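Local coordinates for protein sulfate adenylyltransferase (Allochromatium vinosum, PDB 4DNX) that catalyses the transfer of an adenylyl group from ATP to sulfate, giving adenosine 5'-phosphosulfate and diphosphate, at residues 65-70 with 80-85. Numbering follows the deposited sequence.
Sequences LSSAQS and PVPLLC
In the PUA-like domain, helix 61-70 rests through Ser67 and Ala68 on the irregular run at Pro80, Val81 and Pro82, which runs back past the helix before entering strand 86-87. Ser67 and Pro82 have the closest CA atoms across the contact, 5.4 Å apart. The CA–CB bond of Ser67 points toward the returning chain, and with OG anti to the backbone N (chi1 -173°) the oxygen is laid against the peptide that joins Val81 to Pro82. Ser67 OG lies 3.1 Å from both C and O of Val81 and 3.5 Å from Pro82 N, a tertiary amide nitrogen that carries no hydrogen. Its hydrogen bond goes instead to the carbonyl oxygen of Phe79, just upstream, which ties the buried hydroxyl to the start of the returning chain. Alongside, the methyl of Ala68 meets the Pro82 ring at its CG corner (Ala68 CB to Pro82 CG, 4.2 Å), with Met131 and Val135 of helix 125-136 adding to this small apolar patch. Arg275 of helix 274-287 bridges the two segments from the ATP-sulfurylase family region, its guanidinium group hydrogen-bonding the carbonyl oxygens of both Ala68 and Pro80. On the helix itself, Leu65 O accepts from two donors on opposite faces of its carbonyl plane: Gln69 N, and Gln69 NE2 at 3.1 Å with an N-H...O angle of 161°.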
ATOM      1  N   LEU A  65       4.019 -28.095  19.238  1.00 16.15           N
ATOM      2  CA  LEU A  65       3.439 -29.470  19.339  1.00 18.01           C
ATOM      3  C   LEU A  65       1.937 -29.389  19.568  1.00 18.50           C
ATOM      4  O   LEU A  65       1.164 -30.120  18.949  1.00 18.24           O
ATOM      5  CB  LEU A  65       4.147 -30.269  20.433  1.00 18.75           C
ATOM      6  CG  LEU A  65       5.570 -30.624  20.028  1.00 19.00           C
ATOM      7  CD1 LEU A  65       6.356 -30.821  21.345  1.00 19.98           C
ATOM      8  CD2 LEU A  65       5.595 -31.888  19.165  1.00 20.75           C
ATOM      9  N   SER A  66       1.531 -28.417  20.383  1.00 18.81           N
ATOM     10  CA  SER A  66       0.106 -28.265  20.682  1.00 19.18           C
ATOM     11  C   SER A  66      -0.655 -27.751  19.432  1.00 17.91           C
ATOM     12  O   SER A  66      -1.722 -28.267  19.104  1.00 19.06           O
ATOM     13  CB  SER A  66      -0.098 -27.331  21.871  1.00 19.64           C
ATOM     14  OG  SER A  66      -1.474 -27.357  22.279  1.00 19.84           O
ATOM     15  N   SER A  67      -0.071 -26.789  18.718  1.00 16.98           N
ATOM     16  CA  SER A  67      -0.694 -26.251  17.476  1.00 16.95           C
ATOM     17  C   SER A  67      -0.845 -27.368  16.403  1.00 17.10           C
ATOM     18  O   SER A  67      -1.930 -27.558  15.782  1.00 16.66           O
ATOM     19  CB  SER A  67       0.172 -25.091  16.937  1.00 18.51           C
ATOM     20  OG  SER A  67      -0.532 -24.516  15.852  1.00 22.25           O
ATOM     21  N   ALA A  68       0.239 -28.136  16.201  1.00 16.62           N
ATOM     22  CA  ALA A  68       0.237 -29.210  15.223  1.00 17.70           C
ATOM     23  C   ALA A  68      -0.855 -30.231  15.535  1.00 18.36           C
ATOM     24  O   ALA A  68      -1.582 -30.665  14.643  1.00 19.40           O
ATOM     25  CB  ALA A  68       1.622 -29.911  15.182  1.00 18.38           C
ATOM     26  N   GLN A  69      -0.992 -30.636  16.798  1.00 19.44           N
ATOM     27  CA  GLN A  69      -1.852 -31.763  17.088  1.00 20.68           C
ATOM     28  C   GLN A  69      -3.294 -31.371  17.358  1.00 22.18           C
ATOM     29  O   GLN A  69      -4.199 -32.211  17.189  1.00 23.33           O
ATOM     30  CB  GLN A  69      -1.330 -32.559  18.295  1.00 21.83           C
ATOM     31  CG  GLN A  69       0.033 -33.175  18.080  1.00 22.28           C
ATOM     32  CD  GLN A  69       0.566 -33.770  19.337  1.00 22.97           C
ATOM     33  OE1 GLN A  69       0.340 -34.945  19.632  1.00 25.09           O
ATOM     34  NE2 GLN A  69       1.295 -32.974  20.091  1.00 23.21           N
ATOM     35  N   SER A  70      -3.498 -30.137  17.829  1.00 20.36           N
ATOM     36  CA  SER A  70      -4.820 -29.758  18.372  1.00 20.67           C
ATOM     37  C   SER A  70      -5.324 -28.358  17.939  1.00 19.59           C
ATOM     38  O   SER A  70      -6.423 -27.920  18.352  1.00 20.60           O
ATOM     39  CB  SER A  70      -4.829 -29.884  19.909  1.00 21.28           C
ATOM     40  OG  SER A  70      -4.068 -28.833  20.491  1.00 19.72           O
ATOM     41  N   PRO A  80      -3.914 -22.502  14.037  1.00 18.28           N
ATOM     42  CA  PRO A  80      -3.956 -23.781  13.328  1.00 19.29           C
ATOM     43  C   PRO A  80      -2.669 -24.423  12.859  1.00 18.13           C
ATOM     44  O   PRO A  80      -2.709 -25.608  12.551  1.00 19.94           O
ATOM     45  CB  PRO A  80      -4.867 -23.499  12.114  1.00 21.72           C
ATOM     46  CG  PRO A  80      -4.829 -22.075  11.903  1.00 19.48           C
ATOM     47  CD  PRO A  80      -4.465 -21.396  13.220  1.00 19.84           C
ATOM     48  N   VAL A  81      -1.569 -23.690  12.757  1.00 16.48           N
ATOM     49  CA  VAL A  81      -0.271 -24.292  12.371  1.00 17.41           C
ATOM     50  C   VAL A  81       0.871 -23.757  13.235  1.00 16.98           C
ATOM     51  O   VAL A  81       0.826 -22.648  13.726  1.00 18.58           O
ATOM     52  CB  VAL A  81       0.084 -24.048  10.855  1.00 18.43           C
ATOM     53  CG1 VAL A  81      -1.040 -24.585   9.946  1.00 19.50           C
ATOM     54  CG2 VAL A  81       0.385 -22.575  10.600  1.00 19.76           C
ATOM     55  N   PRO A  82       1.933 -24.535  13.393  1.00 16.62           N
ATOM     56  CA  PRO A  82       3.047 -24.052  14.187  1.00 17.14           C
ATOM     57  C   PRO A  82       3.668 -22.875  13.470  1.00 17.63           C
ATOM     58  O   PRO A  82       3.649 -22.847  12.249  1.00 17.86           O
ATOM     59  CB  PRO A  82       4.043 -25.230  14.195  1.00 17.56           C
ATOM     60  CG  PRO A  82       3.378 -26.403  13.607  1.00 18.94           C
ATOM     61  CD  PRO A  82       2.026 -25.965  13.050  1.00 17.86           C
ATOM     62  N   LEU A  83       4.174 -21.889  14.222  1.00 16.06           N
ATOM     63  CA  LEU A  83       4.958 -20.813  13.651  1.00 15.62           C
ATOM     64  C   LEU A  83       6.353 -20.950  14.212  1.00 16.21           C
ATOM     65  O   LEU A  83       6.613 -20.509  15.331  1.00 16.68           O
ATOM     66  CB  LEU A  83       4.413 -19.446  14.074  1.00 16.69           C
ATOM     67  CG  LEU A  83       3.090 -18.978  13.479  1.00 18.41           C
ATOM     68  CD1 LEU A  83       2.844 -17.507  13.958  1.00 17.92           C
ATOM     69  CD2 LEU A  83       3.063 -19.085  11.943  1.00 16.94           C
ATOM     70  N   LEU A  84       7.239 -21.577  13.444  1.00 16.02           N
ATOM     71  CA  LEU A  84       8.574 -21.896  13.961  1.00 15.20           C
ATOM     72  C   LEU A  84       9.659 -21.093  13.253  1.00 15.53           C
ATOM     73  O   LEU A  84       9.548 -20.722  12.064  1.00 15.00           O
ATOM     74  CB  LEU A  84       8.851 -23.395  13.801  1.00 17.04           C
ATOM     75  CG  LEU A  84       8.130 -24.326  14.796  1.00 18.67           C
ATOM     76  CD1 LEU A  84       8.204 -25.749  14.324  1.00 21.11           C
ATOM     77  CD2 LEU A  84       8.776 -24.206  16.210  1.00 19.50           C
ATOM     78  N   CYS A  85      10.721 -20.804  14.003  1.00 14.35           N
ATOM     79  CA  CYS A  85      11.969 -20.277  13.409  1.00 13.79           C
ATOM     80  C   CYS A  85      13.043 -21.318  13.655  1.00 14.52           C
ATOM     81  O   CYS A  85      13.676 -21.362  14.731  1.00 16.63           O
ATOM     82  CB  CYS A  85      12.377 -18.946  14.074  1.00 14.23           C
ATOM     83  SG  CYS A  85      13.861 -18.284  13.289  1.00 17.41           S
TER